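Local coordinates for proteasome accessory factor B/C (PafBC) (Paenarthrobacter aurescens, PDB 6SJ9), which probably regulates transcription in the bacterial DNA damage response, combining winged helix-turn-helix regions with Sm-fold WYL domains and ferredoxin-like domains, at residues 153-157 with 182-186; 190-194 with 206-212. All coordinates share one frame; numbering follows the deposited sequence.

Interaction 1 (153-157 with 182-186); sequences VVAAM and PWGLG
Pro182 meets Ala156 and Met157 where helix 147-159 lies against strand 175-188, the helix-on-sheet packing of the Sm fold adopted by WYL domains. The two short axes pass 8.5 Å apart at 138° between their directions. Pro182, a compact and rigid residue, turns its ring into the helix: CG sits 3.9 Å from Ala156 CB, where the small alanine allows the strand to come close. Met157, present as selenomethionine, slides past the same ring in the opposite direction, its CG 4.0 Å from Pro182 CG.

At Trp183 and Gly184 the strand is disturbed by a classic beta bulge, both residues facing Val195. The CB of Trp183 points away from the helix, and its indole meets the ring of Phe230. What the helix touches here is backbone: with chi2 extended (-169°), Met157 carries its SE to 3.8 Å from Trp183 O, a van der Waals approach that suits a long, flexible, polarisable chain.

Leu185 returns toward the helix and meets Val153 tip to tip. Because Val153 CG1 is anti to the backbone N (chi1 170°), that methyl projects at the fork of the leucine and fits against CG and both methyls of Leu185, a close meeting of a beta-branched with a gamma-branched residue. Val153 CG1 lies 3.6 Å from Leu185 CG, and Val154 CG2 approaches Leu185 CD1 more loosely, at 4.3 Å.

Interaction 2 (190-194 with 206-212); sequences GQWYL and VFRLSRM
Leu194 and Phe207 form an antiparallel hydrogen-bonded pair in the hairpin of strands 191-198 and 203-208, and Tyr193 faces Arg208 as the adjoining non-hydrogen-bonded pair. The short strand axes run at 140°. Leu194 N donates to Phe207 O, and Phe207 N returns a bond to Leu194 O, each 2.8 Å long and close to straight. The pairing carries on as the chain bends into a 3-10 turn: Leu209 N reaches Trp192 O at 3.0 Å. That carbonyl also accepts from a water 2.9 Å away, which in turn accepts from Ser210 N, so two donors hold it.

On the face of Tyr193 and Arg208 the two side chains run side by side in the same direction. Arg208 CG rests 3.5 Å from Tyr193 CE2, so the aliphatic stem lines the phenol. A bend at chi3 (48°) then turns the guanidinium out of the line of the stem, its plane 78° from that of the ring. Val206 CG1 adds a methyl 3.7 Å from Tyr193 CD2. With Tyr193 cut back to an alanine, Val206 CG1 and the CG of Arg208 would probably lose the ring they rest on, leaving a gap beside the arginine stem.

On the other face, Leu194 runs alongside Phe207, while Met212, a selenomethionine with an extended chain, comes across at about a right angle and brings CE to 3.7 Å from Leu194 CD2. Leu209 spreads its methyls over the strand, CD2 lying 3.9 Å from Trp192 CB.

Phe207 makes edge-to-face contacts with Phe165 and Tyr167 of strand 163-168, and Trp192 does so with Phe150 of helix 147-159. Just before helix 285-294, Asp284 OD2 forms a salt bridge with Arg208 NH1 and a hydrogen bond with Ser210 OG.

Overall arrangement
From the N terminus, helix 147-159 comes first of the four elements, and interaction 1 closes a loop that includes strand 163-168 and the beginning of strand 175-188. After the turn around Gly190 the chain runs back, and interaction 2 closes the shorter hairpin loop between strands 191-198 and 203-208. The two loops follow in series, neither nesting nor crossing. They are nevertheless joined, since strands 175-188 and 191-198 are sheet neighbours: Gly186 O lies 2.7 Å from Tyr193 N, a probable hydrogen bond. With centres about 12 Å apart, the contacts link helix 147-159 through one antiparallel sheet to the 3-10 turn at 209-211.

Interaction 1 (153-157 with 182-186)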
loop_
_atom_site.group_PDB
_atom_site.type_symbol
_atom_site.label_atom_id
_atom_site.label_comp_id
_atom_site.label_asym_id
_atom_site.label_seq_id
_atom_site.Cartn_x
_atom_site.Cartn_y
_atom_site.Cartn_z
ATOM N N VAL A 153 5.229 -20.851 -7.174
ATOM C CA VAL A 153 6.218 -20.703 -8.243
ATOM C C VAL A 153 7.609 -20.535 -7.653
ATOM O O VAL A 153 8.563 -21.163 -8.105
ATOM C CB VAL A 153 5.848 -19.527 -9.168
ATOM C CG1 VAL A 153 7.022 -19.226 -10.142
ATOM C CG2 VAL A 153 4.644 -19.935 -10.005
ATOM N N VAL A 154 7.739 -19.679 -6.633
ATOM C CA VAL A 154 9.028 -19.469 -5.970
ATOM C C VAL A 154 9.531 -20.793 -5.366
ATOM O O VAL A 154 10.731 -21.081 -5.389
ATOM C CB VAL A 154 8.897 -18.380 -4.861
ATOM C CG1 VAL A 154 10.069 -18.376 -3.946
ATOM C CG2 VAL A 154 8.786 -16.961 -5.487
ATOM N N ALA A 155 8.632 -21.561 -4.749
ATOM C CA ALA A 155 9.008 -22.846 -4.153
ATOM C C ALA A 155 9.395 -23.841 -5.241
ATOM O O ALA A 155 10.401 -24.522 -5.127
ATOM C CB ALA A 155 7.834 -23.410 -3.282
ATOM N N ALA A 156 8.649 -23.858 -6.341
ATOM C CA ALA A 156 8.982 -24.744 -7.451
ATOM C C ALA A 156 10.389 -24.453 -7.983
ATOM O O ALA A 156 11.182 -25.367 -8.236
ATOM C CB ALA A 156 7.923 -24.566 -8.541
HETATM N N MSE A 157 10.716 -23.181 -8.161
HETATM C CA MSE A 157 12.036 -22.851 -8.711
HETATM C C MSE A 157 13.118 -23.171 -7.718
HETATM O O MSE A 157 14.187 -23.594 -8.114
HETATM C CB MSE A 157 12.143 -21.337 -9.092
HETATM C CG MSE A 157 11.057 -20.838 -9.983
HETATM SE SE MSE A 157 11.458 -18.972 -10.736
HETATM C CE MSE A 157 10.920 -17.977 -9.105
ATOM N N PRO A 182 9.224 -23.667 -14.464
ATOM C CA PRO A 182 9.184 -22.191 -14.275
ATOM C C PRO A 182 10.575 -21.579 -14.309
ATOM O O PRO A 182 11.486 -22.045 -13.624
ATOM C CB PRO A 182 8.549 -22.022 -12.899
ATOM C CG PRO A 182 8.935 -23.390 -12.161
ATOM C CD PRO A 182 8.816 -24.414 -13.247
ATOM N N TRP A 183 10.753 -20.568 -15.169
ATOM C CA TRP A 183 12.018 -19.832 -15.265
ATOM C C TRP A 183 11.991 -18.509 -14.532
ATOM O O TRP A 183 13.028 -18.052 -14.023
ATOM C CB TRP A 183 12.390 -19.539 -16.702
ATOM C CG TRP A 183 12.590 -20.738 -17.554
ATOM C CD1 TRP A 183 12.577 -22.046 -17.176
ATOM C CD2 TRP A 183 12.832 -20.730 -18.972
ATOM N NE1 TRP A 183 12.823 -22.861 -18.282
ATOM C CE2 TRP A 183 12.954 -22.064 -19.393
ATOM C CE3 TRP A 183 12.940 -19.717 -19.922
ATOM C CZ2 TRP A 183 13.206 -22.412 -20.731
ATOM C CZ3 TRP A 183 13.177 -20.073 -21.252
ATOM C CH2 TRP A 183 13.317 -21.407 -21.631
ATOM N N GLY A 184 10.837 -17.872 -14.474
ATOM C CA GLY A 184 10.790 -16.590 -13.813
ATOM C C GLY A 184 9.387 -16.048 -13.699
ATOM O O GLY A 184 8.465 -16.481 -14.396
ATOM N N LEU A 185 9.239 -15.151 -12.745
ATOM C CA LEU A 185 8.081 -14.309 -12.587
ATOM C C LEU A 185 8.443 -12.881 -12.980
ATOM O O LEU A 185 9.580 -12.431 -12.790
ATOM C CB LEU A 185 7.593 -14.337 -11.153
ATOM C CG LEU A 185 6.982 -15.653 -10.669
ATOM C CD1 LEU A 185 7.015 -15.644 -9.187
ATOM C CD2 LEU A 185 5.530 -15.741 -11.160
ATOM N N GLY A 186 7.462 -12.149 -13.476
ATOM C CA GLY A 186 7.760 -10.822 -13.975
ATOM C C GLY A 186 6.542 -9.928 -13.975
ATOM O O GLY A 186 5.396 -10.392 -14.014
#

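Interaction 2 (190-194 with 206-212)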
loop_
_atom_site.group_PDB
_atom_site.type_symbol
_atom_site.label_atom_id
_atom_site.label_comp_id
_atom_site.label_asym_id
_atom_site.label_seq_id
_atom_site.Cartn_x
_atom_site.Cartn_y
_atom_site.Cartn_z
ATOM N N GLY A 190 2.110 -3.261 -14.588
ATOM C CA GLY A 190 1.452 -3.584 -13.340
ATOM C C GLY A 190 1.038 -5.042 -13.170
ATOM O O GLY A 190 0.727 -5.445 -12.046
ATOM N N GLN A 191 1.091 -5.863 -14.227
ATOM C CA GLN A 191 0.534 -7.216 -14.214
ATOM C C GLN A 191 1.628 -8.280 -14.204
ATOM O O GLN A 191 2.642 -8.150 -14.898
ATOM C CB GLN A 191 -0.364 -7.421 -15.449
ATOM C CG GLN A 191 -1.607 -6.521 -15.458
ATOM C CD GLN A 191 -2.337 -6.560 -14.110
ATOM O OE1 GLN A 191 -2.189 -5.651 -13.278
ATOM N NE2 GLN A 191 -3.119 -7.623 -13.884
ATOM N N TRP A 192 1.379 -9.373 -13.475
ATOM C CA TRP A 192 2.398 -10.380 -13.231
ATOM C C TRP A 192 2.269 -11.564 -14.189
ATOM O O TRP A 192 1.170 -12.017 -14.520
ATOM C CB TRP A 192 2.348 -10.877 -11.802
ATOM C CG TRP A 192 3.001 -9.961 -10.809
ATOM C CD1 TRP A 192 2.406 -8.929 -10.107
ATOM C CD2 TRP A 192 4.373 -9.958 -10.434
ATOM N NE1 TRP A 192 3.332 -8.328 -9.278
ATOM C CE2 TRP A 192 4.549 -8.922 -9.471
ATOM C CE3 TRP A 192 5.482 -10.711 -10.824
ATOM C CZ2 TRP A 192 5.789 -8.630 -8.891
ATOM C CZ3 TRP A 192 6.728 -10.422 -10.238
ATOM C CH2 TRP A 192 6.863 -9.382 -9.274
ATOM N N TYR A 193 3.408 -12.086 -14.579
ATOM C CA TYR A 193 3.526 -13.135 -15.573
ATOM C C TYR A 193 4.476 -14.193 -15.033
ATOM O O TYR A 193 5.434 -13.866 -14.331
ATOM C CB TYR A 193 4.128 -12.627 -16.883
ATOM C CG TYR A 193 3.304 -11.555 -17.564
ATOM C CD1 TYR A 193 3.327 -10.241 -17.112
ATOM C CD2 TYR A 193 2.491 -11.856 -18.652
ATOM C CE1 TYR A 193 2.554 -9.249 -17.749
ATOM C CE2 TYR A 193 1.723 -10.876 -19.288
ATOM C CZ TYR A 193 1.761 -9.579 -18.826
ATOM O OH TYR A 193 0.991 -8.613 -19.451
ATOM N N LEU A 194 4.250 -15.432 -15.467
ATOM C CA LEU A 194 5.169 -16.552 -15.320
ATOM C C LEU A 194 5.755 -16.856 -16.697
ATOM O O LEU A 194 5.024 -16.901 -17.710
ATOM C CB LEU A 194 4.412 -17.774 -14.789
ATOM C CG LEU A 194 5.180 -19.105 -14.887
ATOM C CD1 LEU A 194 6.359 -19.225 -13.890
ATOM C CD2 LEU A 194 4.207 -20.248 -14.707
ATOM N N VAL A 206 4.755 -17.590 -22.020
ATOM C CA VAL A 206 4.462 -16.607 -21.001
ATOM C C VAL A 206 3.002 -16.748 -20.599
ATOM O O VAL A 206 2.116 -16.867 -21.456
ATOM C CB VAL A 206 4.785 -15.189 -21.487
ATOM C CG1 VAL A 206 4.746 -14.256 -20.299
ATOM C CG2 VAL A 206 6.141 -15.164 -22.149
ATOM N N PHE A 207 2.768 -16.810 -19.304
ATOM C CA PHE A 207 1.454 -16.995 -18.721
ATOM C C PHE A 207 1.115 -15.794 -17.844
ATOM O O PHE A 207 1.877 -15.470 -16.928
ATOM C CB PHE A 207 1.471 -18.272 -17.874
ATOM C CG PHE A 207 1.853 -19.502 -18.657
ATOM C CD1 PHE A 207 0.913 -20.175 -19.440
ATOM C CD2 PHE A 207 3.160 -19.937 -18.668
ATOM C CE1 PHE A 207 1.263 -21.304 -20.172
ATOM C CE2 PHE A 207 3.523 -21.085 -19.365
ATOM C CZ PHE A 207 2.582 -21.762 -20.120
ATOM N N ARG A 208 -0.037 -15.167 -18.075
ATOM C CA ARG A 208 -0.524 -14.146 -17.153
ATOM C C ARG A 208 -1.115 -14.792 -15.905
ATOM O O ARG A 208 -1.923 -15.707 -16.008
ATOM C CB ARG A 208 -1.561 -13.238 -17.800
ATOM C CG ARG A 208 -1.272 -12.758 -19.197
ATOM C CD ARG A 208 -2.453 -11.856 -19.678
ATOM N NE ARG A 208 -2.767 -10.890 -18.622
ATOM C CZ ARG A 208 -2.309 -9.643 -18.554
ATOM N NH1 ARG A 208 -2.658 -8.859 -17.528
ATOM N NH2 ARG A 208 -1.471 -9.195 -19.485
ATOM N N LEU A 209 -0.648 -14.390 -14.727
ATOM C CA LEU A 209 -1.140 -15.016 -13.494
ATOM C C LEU A 209 -2.651 -14.883 -13.372
ATOM O O LEU A 209 -3.336 -15.848 -12.982
ATOM C CB LEU A 209 -0.452 -14.398 -12.267
ATOM C CG LEU A 209 0.709 -15.130 -11.607
ATOM C CD1 LEU A 209 1.801 -15.341 -12.601
ATOM C CD2 LEU A 209 1.282 -14.345 -10.413
ATOM N N SER A 210 -3.201 -13.740 -13.816
ATOM C CA SER A 210 -4.640 -13.516 -13.704
ATOM C C SER A 210 -5.439 -14.516 -14.532
ATOM O O SER A 210 -6.617 -14.736 -14.235
ATOM C CB SER A 210 -4.996 -12.081 -14.102
ATOM O OG SER A 210 -4.839 -11.864 -15.503
ATOM N N ARG A 211 -4.834 -15.150 -15.542
ATOM C CA ARG A 211 -5.546 -16.100 -16.400
ATOM C C ARG A 211 -5.429 -17.561 -15.949
ATOM O O ARG A 211 -5.898 -18.456 -16.662
ATOM C CB ARG A 211 -5.091 -15.956 -17.840
ATOM C CG ARG A 211 -5.253 -14.491 -18.393
ATOM C CD ARG A 211 -5.786 -14.540 -19.808
ATOM N NE ARG A 211 -7.232 -14.778 -19.821
ATOM C CZ ARG A 211 -7.925 -15.315 -20.835
ATOM N NH1 ARG A 211 -7.324 -15.710 -21.963
ATOM N NH2 ARG A 211 -9.242 -15.467 -20.707
HETATM N N MSE A 212 -4.818 -17.816 -14.796
HETATM C CA MSE A 212 -4.756 -19.168 -14.229
HETATM C C MSE A 212 -6.074 -19.505 -13.543
HETATM O O MSE A 212 -6.550 -18.762 -12.686
HETATM C CB MSE A 212 -3.607 -19.286 -13.224
HETATM C CG MSE A 212 -2.241 -19.350 -13.853
HETATM SE SE MSE A 212 -0.820 -19.233 -12.522
HETATM C CE MSE A 212 0.703 -19.394 -13.757
HETATM O O HOH W 1 -1.617 -11.378 -14.178
#